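Local coordinates for arabinosyltransferase C (PDB 3PTY), which polymerises arabinose into the cell-wall arabinan of Mycobacterium tuberculosis, and is represented here by its C-terminal, lectin-like carbohydrate-binding domain, at residues 34-40 against 248-254; 43-48 against 244-249; 167-173 against 205-211. All blocks are in the same frame, centred on the assembly; numbering follows the deposited sequence.

Contact 1 of 3, residues 34-40 against 248-254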
loop_
_atom_site.group_PDB
_atom_site.type_symbol
_atom_site.label_atom_id
_atom_site.label_comp_id
_atom_site.label_asym_id
_atom_site.label_seq_id
_atom_site.Cartn_x
_atom_site.Cartn_y
_atom_site.Cartn_z
ATOM N N ALA A 34 5.509 4.222 16.521
ATOM C CA ALA A 34 5.636 2.943 17.226
ATOM C C ALA A 34 5.230 3.052 18.698
ATOM O O ALA A 34 4.918 2.052 19.345
ATOM C CB ALA A 34 7.066 2.396 17.105
ATOM N N GLU A 35 5.251 4.265 19.236
ATOM C CA GLU A 35 4.866 4.471 20.627
ATOM C C GLU A 35 3.351 4.644 20.765
ATOM O O GLU A 35 2.812 4.547 21.864
ATOM C CB GLU A 35 5.587 5.699 21.198
ATOM C CG GLU A 35 7.107 5.572 21.196
ATOM C CD GLU A 35 7.820 6.844 21.638
ATOM O OE1 GLU A 35 9.053 6.925 21.442
ATOM O OE2 GLU A 35 7.157 7.758 22.179
ATOM N N ASP A 36 2.669 4.907 19.655
ATOM C CA ASP A 36 1.229 5.193 19.699
ATOM C C ASP A 36 0.353 4.039 19.212
ATOM O O ASP A 36 -0.837 3.989 19.523
ATOM C CB ASP A 36 0.905 6.457 18.904
ATOM C CG ASP A 36 1.378 7.726 19.609
ATOM O OD1 ASP A 36 2.408 7.676 20.311
ATOM O OD2 ASP A 36 0.720 8.774 19.465
ATOM N N VAL A 37 0.925 3.129 18.429
ATOM C CA VAL A 37 0.191 1.927 18.030
ATOM C C VAL A 37 0.256 0.925 19.177
ATOM O O VAL A 37 1.340 0.574 19.641
ATOM C CB VAL A 37 0.759 1.300 16.728
ATOM C CG1 VAL A 37 0.051 -0.018 16.398
ATOM C CG2 VAL A 37 0.614 2.271 15.562
ATOM N N LEU A 38 -0.905 0.491 19.655
ATOM C CA LEU A 38 -0.982 -0.485 20.735
ATOM C C LEU A 38 -1.345 -1.849 20.158
ATOM O O LEU A 38 -2.340 -1.983 19.453
ATOM C CB LEU A 38 -2.021 -0.048 21.774
ATOM C CG LEU A 38 -1.746 1.301 22.447
ATOM C CD1 LEU A 38 -2.733 1.573 23.580
ATOM C CD2 LEU A 38 -0.326 1.332 22.965
ATOM N N VAL A 39 -0.541 -2.859 20.470
ATOM C CA VAL A 39 -0.649 -4.150 19.799
ATOM C C VAL A 39 -1.181 -5.207 20.754
ATOM O O VAL A 39 -0.719 -5.315 21.889
ATOM C CB VAL A 39 0.722 -4.605 19.272
ATOM C CG1 VAL A 39 0.635 -6.008 18.678
ATOM C CG2 VAL A 39 1.251 -3.600 18.244
ATOM N N GLU A 40 -2.147 -5.986 20.279
ATOM C CA GLU A 40 -2.774 -7.029 21.074
ATOM C C GLU A 40 -2.387 -8.389 20.510
ATOM O O GLU A 40 -3.091 -8.940 19.666
ATOM C CB GLU A 40 -4.300 -6.857 21.043
ATOM C CG GLU A 40 -5.058 -7.944 21.772
ATOM C CD GLU A 40 -6.571 -7.834 21.603
ATOM O OE1 GLU A 40 -7.038 -7.256 20.593
ATOM O OE2 GLU A 40 -7.286 -8.345 22.488
ATOM N N PRO A 248 -8.933 -5.750 25.325
ATOM C CA PRO A 248 -7.590 -6.122 24.853
ATOM C C PRO A 248 -6.480 -5.852 25.857
ATOM O O PRO A 248 -6.455 -4.790 26.475
ATOM C CB PRO A 248 -7.392 -5.233 23.621
ATOM C CG PRO A 248 -8.795 -4.968 23.126
ATOM C CD PRO A 248 -9.599 -4.810 24.407
ATOM N N ARG A 249 -5.571 -6.810 26.013
ATOM C CA ARG A 249 -4.323 -6.551 26.718
ATOM C C ARG A 249 -3.293 -6.153 25.665
ATOM O O ARG A 249 -3.115 -6.859 24.679
ATOM C CB ARG A 249 -3.895 -7.794 27.500
ATOM C CG ARG A 249 -4.976 -8.250 28.493
ATOM C CD ARG A 249 -4.534 -9.431 29.339
ATOM N NE ARG A 249 -3.449 -9.072 30.246
ATOM C CZ ARG A 249 -2.846 -9.928 31.065
ATOM N NH1 ARG A 249 -3.222 -11.200 31.092
ATOM N NH2 ARG A 249 -1.866 -9.511 31.855
ATOM N N VAL A 250 -2.628 -5.018 25.860
ATOM C CA VAL A 250 -1.808 -4.437 24.795
ATOM C C VAL A 250 -0.429 -4.011 25.284
ATOM O O VAL A 250 -0.218 -3.832 26.481
ATOM C CB VAL A 250 -2.493 -3.195 24.152
ATOM C CG1 VAL A 250 -3.796 -3.579 23.462
ATOM C CG2 VAL A 250 -2.739 -2.115 25.203
ATOM N N ARG A 251 0.496 -3.864 24.336
ATOM C CA ARG A 251 1.825 -3.287 24.562
ATOM C C ARG A 251 2.083 -2.403 23.352
ATOM O O ARG A 251 1.489 -2.619 22.300
ATOM C CB ARG A 251 2.892 -4.384 24.616
ATOM C CG ARG A 251 2.761 -5.348 25.799
ATOM C CD ARG A 251 3.373 -6.717 25.468
ATOM N NE ARG A 251 4.810 -6.640 25.203
ATOM C CZ ARG A 251 5.513 -7.578 24.571
ATOM N NH1 ARG A 251 4.920 -8.678 24.125
ATOM N NH2 ARG A 251 6.816 -7.418 24.380
ATOM N N THR A 252 2.951 -1.408 23.476
ATOM C CA THR A 252 3.227 -0.555 22.322
ATOM C C THR A 252 3.901 -1.368 21.227
ATOM O O THR A 252 4.597 -2.346 21.502
ATOM C CB THR A 252 4.150 0.612 22.674
ATOM O OG1 THR A 252 5.430 0.089 23.038
ATOM C CG2 THR A 252 3.572 1.443 23.832
ATOM N N LEU A 253 3.703 -0.960 19.980
ATOM C CA LEU A 253 4.369 -1.624 18.867
ATOM C C LEU A 253 5.889 -1.587 19.068
ATOM O O LEU A 253 6.591 -2.549 18.750
ATOM C CB LEU A 253 3.973 -0.959 17.549
ATOM C CG LEU A 253 4.479 -1.566 16.239
ATOM C CD1 LEU A 253 3.494 -1.282 15.088
ATOM C CD2 LEU A 253 5.875 -1.054 15.905
ATOM N N GLN A 254 6.394 -0.485 19.616
ATOM C CA GLN A 254 7.830 -0.382 19.887
ATOM C C GLN A 254 8.285 -1.484 20.838
ATOM O O GLN A 254 9.340 -2.089 20.654
ATOM C CB GLN A 254 8.185 0.987 20.470
ATOM C CG GLN A 254 9.686 1.177 20.700
ATOM C CD GLN A 254 10.475 1.030 19.419
ATOM O OE1 GLN A 254 10.010 1.421 18.352
ATOM N NE2 GLN A 254 11.673 0.459 19.513
HETATM O O HOH W 1 -6.192 -9.406 24.797
#

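Contact 2 of 3, residues 43-48 against 244-249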
loop_
_atom_site.group_PDB
_atom_site.type_symbol
_atom_site.label_atom_id
_atom_site.label_comp_id
_atom_site.label_asym_id
_atom_site.label_seq_id
_atom_site.Cartn_x
_atom_site.Cartn_y
_atom_site.Cartn_z
ATOM N N PRO A 43 -5.260 -11.984 21.779
ATOM C CA PRO A 43 -6.653 -11.581 21.985
ATOM C C PRO A 43 -7.383 -12.516 22.954
ATOM O O PRO A 43 -8.316 -12.097 23.625
ATOM C CB PRO A 43 -7.253 -11.673 20.573
ATOM C CG PRO A 43 -6.310 -12.590 19.822
ATOM C CD PRO A 43 -4.962 -12.205 20.355
ATOM N N ASN A 44 -6.954 -13.766 23.057
ATOM C CA ASN A 44 -7.636 -14.664 23.977
ATOM C C ASN A 44 -7.422 -14.339 25.452
ATOM O O ASN A 44 -8.277 -14.630 26.286
ATOM C CB ASN A 44 -7.311 -16.117 23.657
ATOM C CG ASN A 44 -8.182 -16.647 22.536
ATOM O OD1 ASN A 44 -9.406 -16.853 22.692
ATOM N ND2 ASN A 44 -7.575 -16.836 21.393
ATOM N N ALA A 45 -6.296 -13.707 25.762
ATOM C CA ALA A 45 -6.003 -13.304 27.132
ATOM C C ALA A 45 -6.986 -12.246 27.633
ATOM O O ALA A 45 -7.182 -12.106 28.836
ATOM C CB ALA A 45 -4.562 -12.793 27.244
ATOM N N GLY A 46 -7.614 -11.506 26.720
ATOM C CA GLY A 46 -8.518 -10.437 27.127
ATOM C C GLY A 46 -9.996 -10.810 27.166
ATOM O O GLY A 46 -10.835 -10.015 27.599
ATOM N N MET A 47 -10.319 -12.015 26.707
ATOM C CA MET A 47 -11.709 -12.468 26.646
ATOM C C MET A 47 -12.396 -12.360 28.012
ATOM O O MET A 47 -11.823 -12.728 29.036
ATOM C CB MET A 47 -11.774 -13.918 26.153
ATOM C CG MET A 47 -11.419 -14.107 24.683
ATOM S SD MET A 47 -12.702 -13.451 23.600
ATOM C CE MET A 47 -11.894 -13.585 22.000
ATOM N N LEU A 48 -13.619 -11.845 28.030
ATOM C CA LEU A 48 -14.390 -11.798 29.268
ATOM C C LEU A 48 -14.834 -13.206 29.622
ATOM O O LEU A 48 -15.175 -13.988 28.738
ATOM C CB LEU A 48 -15.631 -10.917 29.107
ATOM C CG LEU A 48 -15.409 -9.458 28.715
ATOM C CD1 LEU A 48 -16.744 -8.716 28.761
ATOM C CD2 LEU A 48 -14.393 -8.803 29.642
ATOM N N PRO A 244 -16.727 -13.808 20.822
ATOM C CA PRO A 244 -17.086 -13.221 22.124
ATOM C C PRO A 244 -16.363 -11.923 22.461
ATOM O O PRO A 244 -15.329 -11.617 21.865
ATOM C CB PRO A 244 -16.700 -14.323 23.126
ATOM C CG PRO A 244 -16.814 -15.595 22.334
ATOM C CD PRO A 244 -16.261 -15.197 20.963
ATOM N N PRO A 245 -16.905 -11.165 23.428
ATOM C CA PRO A 245 -16.351 -9.855 23.789
ATOM C C PRO A 245 -15.063 -9.965 24.594
ATOM O O PRO A 245 -14.869 -10.911 25.364
ATOM C CB PRO A 245 -17.447 -9.231 24.657
ATOM C CG PRO A 245 -18.199 -10.413 25.237
ATOM C CD PRO A 245 -18.117 -11.506 24.197
ATOM N N ARG A 246 -14.187 -8.986 24.416
ATOM C CA ARG A 246 -12.947 -8.945 25.171
ATOM C C ARG A 246 -12.518 -7.518 25.459
ATOM O O ARG A 246 -12.999 -6.565 24.836
ATOM C CB ARG A 246 -11.839 -9.671 24.401
ATOM C CG ARG A 246 -11.387 -8.954 23.130
ATOM C CD ARG A 246 -10.421 -9.834 22.349
ATOM N NE ARG A 246 -9.676 -9.122 21.310
ATOM C CZ ARG A 246 -10.023 -9.092 20.028
ATOM N NH1 ARG A 246 -11.123 -9.714 19.620
ATOM N NH2 ARG A 246 -9.268 -8.436 19.147
ATOM N N ILE A 247 -11.607 -7.378 26.415
ATOM C CA ILE A 247 -10.933 -6.108 26.673
ATOM C C ILE A 247 -9.450 -6.330 26.411
ATOM O O ILE A 247 -8.780 -7.027 27.166
ATOM C CB ILE A 247 -11.154 -5.633 28.120
ATOM C CG1 ILE A 247 -12.646 -5.355 28.364
ATOM C CG2 ILE A 247 -10.336 -4.367 28.405
ATOM C CD1 ILE A 247 -12.966 -4.970 29.814
ATOM N N PRO A 248 -8.933 -5.750 25.325
ATOM C CA PRO A 248 -7.590 -6.122 24.853
ATOM C C PRO A 248 -6.480 -5.852 25.857
ATOM O O PRO A 248 -6.455 -4.790 26.475
ATOM C CB PRO A 248 -7.392 -5.233 23.621
ATOM C CG PRO A 248 -8.795 -4.968 23.126
ATOM C CD PRO A 248 -9.599 -4.810 24.407
ATOM N N ARG A 249 -5.571 -6.810 26.013
ATOM C CA ARG A 249 -4.323 -6.551 26.718
ATOM C C ARG A 249 -3.293 -6.153 25.665
ATOM O O ARG A 249 -3.115 -6.859 24.679
ATOM C CB ARG A 249 -3.895 -7.794 27.500
ATOM C CG ARG A 249 -4.976 -8.250 28.493
ATOM C CD ARG A 249 -4.534 -9.431 29.339
ATOM N NE ARG A 249 -3.449 -9.072 30.246
ATOM C CZ ARG A 249 -2.846 -9.928 31.065
ATOM N NH1 ARG A 249 -3.222 -11.200 31.092
ATOM N NH2 ARG A 249 -1.866 -9.511 31.855
HETATM O O HOH W 2 -15.473 -13.664 25.970
#

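Contact 3 of 3, residues 167-173 against 205-211. With PO4 (phosphate ion), chain D.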
loop_
_atom_site.group_PDB
_atom_site.type_symbol
_atom_site.label_atom_id
_atom_site.label_comp_id
_atom_site.label_asym_id
_atom_site.label_seq_id
_atom_site.Cartn_x
_atom_site.Cartn_y
_atom_site.Cartn_z
ATOM N N VAL A 167 -14.973 -6.646 19.867
ATOM C CA VAL A 167 -15.506 -7.881 19.314
ATOM C C VAL A 167 -14.962 -8.059 17.902
ATOM O O VAL A 167 -15.136 -7.190 17.054
ATOM C CB VAL A 167 -17.046 -7.842 19.252
ATOM C CG1 VAL A 167 -17.578 -9.005 18.421
ATOM C CG2 VAL A 167 -17.629 -7.857 20.661
ATOM N N THR A 168 -14.287 -9.174 17.653
ATOM C CA THR A 168 -13.879 -9.500 16.287
ATOM C C THR A 168 -15.088 -9.985 15.479
ATOM O O THR A 168 -15.792 -10.910 15.895
ATOM C CB THR A 168 -12.766 -10.543 16.287
ATOM O OG1 THR A 168 -11.605 -9.970 16.903
ATOM C CG2 THR A 168 -12.424 -10.974 14.857
ATOM N N ALA A 169 -15.338 -9.348 14.336
ATOM C CA ALA A 169 -16.550 -9.603 13.556
ATOM C C ALA A 169 -16.257 -9.605 12.062
ATOM O O ALA A 169 -15.264 -9.031 11.619
ATOM C CB ALA A 169 -17.617 -8.536 13.872
ATOM N N ALA A 170 -17.130 -10.250 11.293
ATOM C CA ALA A 170 -17.048 -10.215 9.837
ATOM C C ALA A 170 -18.427 -9.957 9.259
ATOM O O ALA A 170 -19.430 -10.041 9.974
ATOM C CB ALA A 170 -16.475 -11.532 9.290
ATOM N N GLY A 171 -18.478 -9.643 7.968
ATOM C CA GLY A 171 -19.747 -9.453 7.289
ATOM C C GLY A 171 -20.034 -8.019 6.895
ATOM O O GLY A 171 -19.171 -7.148 6.997
ATOM N N ARG A 172 -21.253 -7.776 6.425
ATOM C CA ARG A 172 -21.682 -6.422 6.090
ATOM C C ARG A 172 -22.932 -6.112 6.872
ATOM O O ARG A 172 -23.942 -6.805 6.745
ATOM C CB ARG A 172 -21.975 -6.284 4.594
ATOM C CG ARG A 172 -20.809 -6.612 3.686
ATOM C CD ARG A 172 -21.202 -6.357 2.230
ATOM N NE ARG A 172 -20.217 -6.884 1.291
ATOM C CZ ARG A 172 -20.065 -8.176 1.025
ATOM N NH1 ARG A 172 -20.828 -9.074 1.638
ATOM N NH2 ARG A 172 -19.146 -8.572 0.153
ATOM N N PHE A 173 -22.876 -5.069 7.687
ATOM C CA PHE A 173 -24.013 -4.733 8.526
ATOM C C PHE A 173 -23.936 -3.281 8.951
ATOM O O PHE A 173 -22.863 -2.687 8.941
ATOM C CB PHE A 173 -24.059 -5.654 9.754
ATOM C CG PHE A 173 -22.739 -5.777 10.475
ATOM C CD1 PHE A 173 -22.390 -4.873 11.470
ATOM C CD2 PHE A 173 -21.849 -6.787 10.151
ATOM C CE1 PHE A 173 -21.180 -4.980 12.127
ATOM C CE2 PHE A 173 -20.637 -6.905 10.810
ATOM C CZ PHE A 173 -20.300 -6.003 11.798
ATOM N N ALA A 205 -14.972 -4.098 5.209
ATOM C CA ALA A 205 -15.951 -5.180 5.191
ATOM C C ALA A 205 -15.892 -5.870 3.829
ATOM O O ALA A 205 -15.547 -5.238 2.833
ATOM C CB ALA A 205 -17.343 -4.631 5.445
ATOM N N PRO A 206 -16.258 -7.158 3.769
ATOM C CA PRO A 206 -16.805 -7.978 4.857
ATOM C C PRO A 206 -15.735 -8.749 5.627
ATOM O O PRO A 206 -16.073 -9.626 6.425
ATOM C CB PRO A 206 -17.700 -8.961 4.108
ATOM C CG PRO A 206 -17.000 -9.157 2.779
ATOM C CD PRO A 206 -16.194 -7.904 2.498
ATOM N N ALA A 207 -14.463 -8.425 5.400
ATOM C CA ALA A 207 -13.364 -9.116 6.073
ATOM C C ALA A 207 -13.435 -8.988 7.596
ATOM O O ALA A 207 -14.036 -8.052 8.124
ATOM C CB ALA A 207 -12.021 -8.581 5.570
ATOM N N TRP A 208 -12.813 -9.934 8.294
ATOM C CA TRP A 208 -12.680 -9.854 9.743
ATOM C C TRP A 208 -12.092 -8.516 10.180
ATOM O O TRP A 208 -11.173 -7.993 9.551
ATOM C CB TRP A 208 -11.779 -10.975 10.258
ATOM C CG TRP A 208 -12.407 -12.337 10.209
ATOM C CD1 TRP A 208 -12.106 -13.343 9.336
ATOM C CD2 TRP A 208 -13.431 -12.848 11.074
ATOM N NE1 TRP A 208 -12.882 -14.443 9.601
ATOM C CE2 TRP A 208 -13.701 -14.171 10.662
ATOM C CE3 TRP A 208 -14.147 -12.317 12.153
ATOM C CZ2 TRP A 208 -14.658 -14.969 11.288
ATOM C CZ3 TRP A 208 -15.097 -13.109 12.776
ATOM C CH2 TRP A 208 -15.346 -14.424 12.341
ATOM N N ARG A 209 -12.622 -7.958 11.262
ATOM C CA ARG A 209 -12.041 -6.745 11.824
ATOM C C ARG A 209 -12.461 -6.615 13.271
ATOM O O ARG A 209 -13.254 -7.416 13.761
ATOM C CB ARG A 209 -12.452 -5.503 11.026
ATOM C CG ARG A 209 -13.942 -5.170 11.092
ATOM C CD ARG A 209 -14.600 -5.436 9.767
ATOM N NE ARG A 209 -15.971 -4.939 9.690
ATOM C CZ ARG A 209 -16.928 -5.566 9.017
ATOM N NH1 ARG A 209 -16.653 -6.702 8.384
ATOM N NH2 ARG A 209 -18.153 -5.073 8.979
ATOM N N ASN A 210 -11.922 -5.612 13.955
ATOM C CA ASN A 210 -12.217 -5.412 15.361
ATOM C C ASN A 210 -13.201 -4.275 15.585
ATOM O O ASN A 210 -12.867 -3.114 15.368
ATOM C CB ASN A 210 -10.919 -5.161 16.139
ATOM C CG ASN A 210 -10.056 -6.404 16.223
ATOM O OD1 ASN A 210 -10.536 -7.469 16.598
ATOM N ND2 ASN A 210 -8.785 -6.280 15.858
ATOM N N LEU A 211 -14.418 -4.616 16.004
ATOM C CA LEU A 211 -15.395 -3.613 16.415
ATOM C C LEU A 211 -14.980 -3.093 17.785
ATOM O O LEU A 211 -14.511 -3.866 18.619
ATOM C CB LEU A 211 -16.799 -4.223 16.496
ATOM C CG LEU A 211 -17.311 -5.013 15.287
ATOM C CD1 LEU A 211 -18.662 -5.642 15.606
ATOM C CD2 LEU A 211 -17.402 -4.131 14.052
HETATM P P PO4 D . -19.218 -12.236 0.692
HETATM O O1 PO4 D . -18.707 -11.270 -0.355
HETATM O O2 PO4 D . -18.202 -12.352 1.808
HETATM O O3 PO4 D . -19.420 -13.597 0.062
HETATM O O4 PO4 D . -20.536 -11.736 1.239
#

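Contact 1 of 3, residues 34-40 against 248-254
Glu-40 OE2 has two polar partners: a water, which donates at 2.8 Å and accepts in turn from Arg-249 N, and Arg-246 in a salt bridge; Tyr-330 OH bonds the other oxygen, OE1. With CG anti to the backbone N (chi1 176°) and the chain extended beyond, the carboxylate reaches Pro-248 and lies against its ring, Glu-40 OE2 coming 3.3 Å from Pro-248 CB. Further along, the backbones pair as antiparallel strands. Val-39 N donates to Arg-251 O at 2.7 Å in a nearly straight bond (173°), and Arg-251 N returns a longer one to Val-39 O. This short pairing puts strand 251-252 at the edge of a mixed sheet, beside strand 37-40, whose other neighbour is strand 322-331. On one face Leu-38 CB meets Val-250 CB at 4.0 Å, and Leu-38 CD2 touches Thr-252 CG2. On the other, Val-39 CG2 packs against Leu-253 CA and CB. Thr-252 is the N-cap of helix 253-257, its OG1 bonded to Asn-255 N. The first turn of that helix stays tied to 34-40: Leu-253 N donates to Val-37 O at 2.8 Å, and Gln-254 N reaches Ala-34 O from above the carbonyl plane. Leu-253 lies beside Val-37 and points the same way, Leu-253 CD1 being 3.9 Å from Val-37 CG1; Leu-253 CD2 meets Ala-34 CB.

Contact 2 of 3, residues 43-48 against 244-249
Pro-43 CB lies over one face of the Arg-246 guanidinium, 3.5 Å above the plane and offset toward the rim, nearest NE. The nitrogens are taken up by residues beyond the two segments: NE by Glu-40 in a salt bridge, NH1 by Thr-168 and NH2 by Asn-210. With three acceptors, the group is fixed both in position and in rotation. Its CG stands between the backbone N and the carbonyl carbon (chi1 69°), and the extended chain from there carries Arg-246 CD to within 3.3 Å of Pro-43 O. The other guanidinium, that of Arg-249, is bound by Asp-160; Ala-45 CB approaches it obliquely and lies 4.0 Å from Arg-249 CD.

The two segments are loops, one following strand 37-40 and the other joining strand 240-242 to strand 251-252, and they meet through a single backbone bridge between Met-47 and Arg-246. Ile-247 N donates to Gly-46 O at 3.0 Å, arriving well above the carbonyl plane. Leu-48 N gives Pro-245 O an almost straight bond (175°), and a water donating to both Pro-245 O and Leu-48 O braces the same corner. Gly-46 lies close against the other loop, its CA making a CA-H...O contact of 3.4 Å with Ile-247 O.

Met-47 leaves the backbone pointing away, but a bend at chi2 (-71°) brings Met-47 SD back to 3.6 Å from Pro-244 O. Leu-48 splits its two methyls: CD1 touches CB and CG of Pro-245, the side chains crossing at about a right angle, while Leu-48 CD2 meets CG1 and CD1 of Ile-247, each at 4.1 Å.

Contact 3 of 3, residues 167-173 against 205-211
Strands 164-171 and 209-214 are antiparallel neighbours in the large sheet of this lectin-like beta-sandwich domain, and the contact follows their pairing to the end of strand 164-171. Val-167 and Leu-211 exchange two backbone hydrogen bonds, as do Ala-169 and Arg-209; between them Thr-168 and Asn-210 form a non-hydrogen-bonded pair, side by side, Thr-168 OG1 donating to Asn-210 OD1 at 2.7 Å. On the same face Thr-168 CG2 reaches Trp-208 CE3, and Ala-170 CB sits over the six-membered ring in a CH-pi contact, 3.8 Å from its centroid. On the other face Ala-169 CB meets Leu-211 CD1 at 3.5 Å.

Gly-171 N bonds to the carbonyl of Pro-206, which follows a cis peptide. Arg-209, bent at chi2 (-110°), turns NH1 and NH2 onto Gly-171 O; NH1 comes in the carbonyl plane, on a lone pair, and NH2 from above it. NH1 also donates to Ala-207 O, and Asp-201 salt-bridges NE. Phe-173 CE2 lies 3.6 Å from Arg-209 NH2, the planes 14° apart. The Arg-172 guanidinium has Pro-206 CG over one face and grips a phosphate, probably from crystallisation, by its edge: Arg-172 NH1 to phosphate O4 at 2.7 Å, NH2 to O1.

In the fold
From the N terminus, the chain runs through strand 37-40 and the loop at 43-48, then builds most of the large antiparallel sheet before returning at 244-254. Contact 1 closes the longest loop, contact 2 a slightly shorter one within it, and contact 3, inside both, a much shorter one holding helix 185-189 and strands 178-183 and 195-202; none cross. Contacts 1 and 2 share Pro-248 and Arg-249. Arg-246 ties all three together, linking Glu-40 of contact 1 to Thr-168 and Asn-210 of contact 3. Contact 1 belongs to the mixed sheet, contact 3 to the antiparallel one, and contact 2 pairs the loop after strand 37-40 with the connection from one sheet to the other.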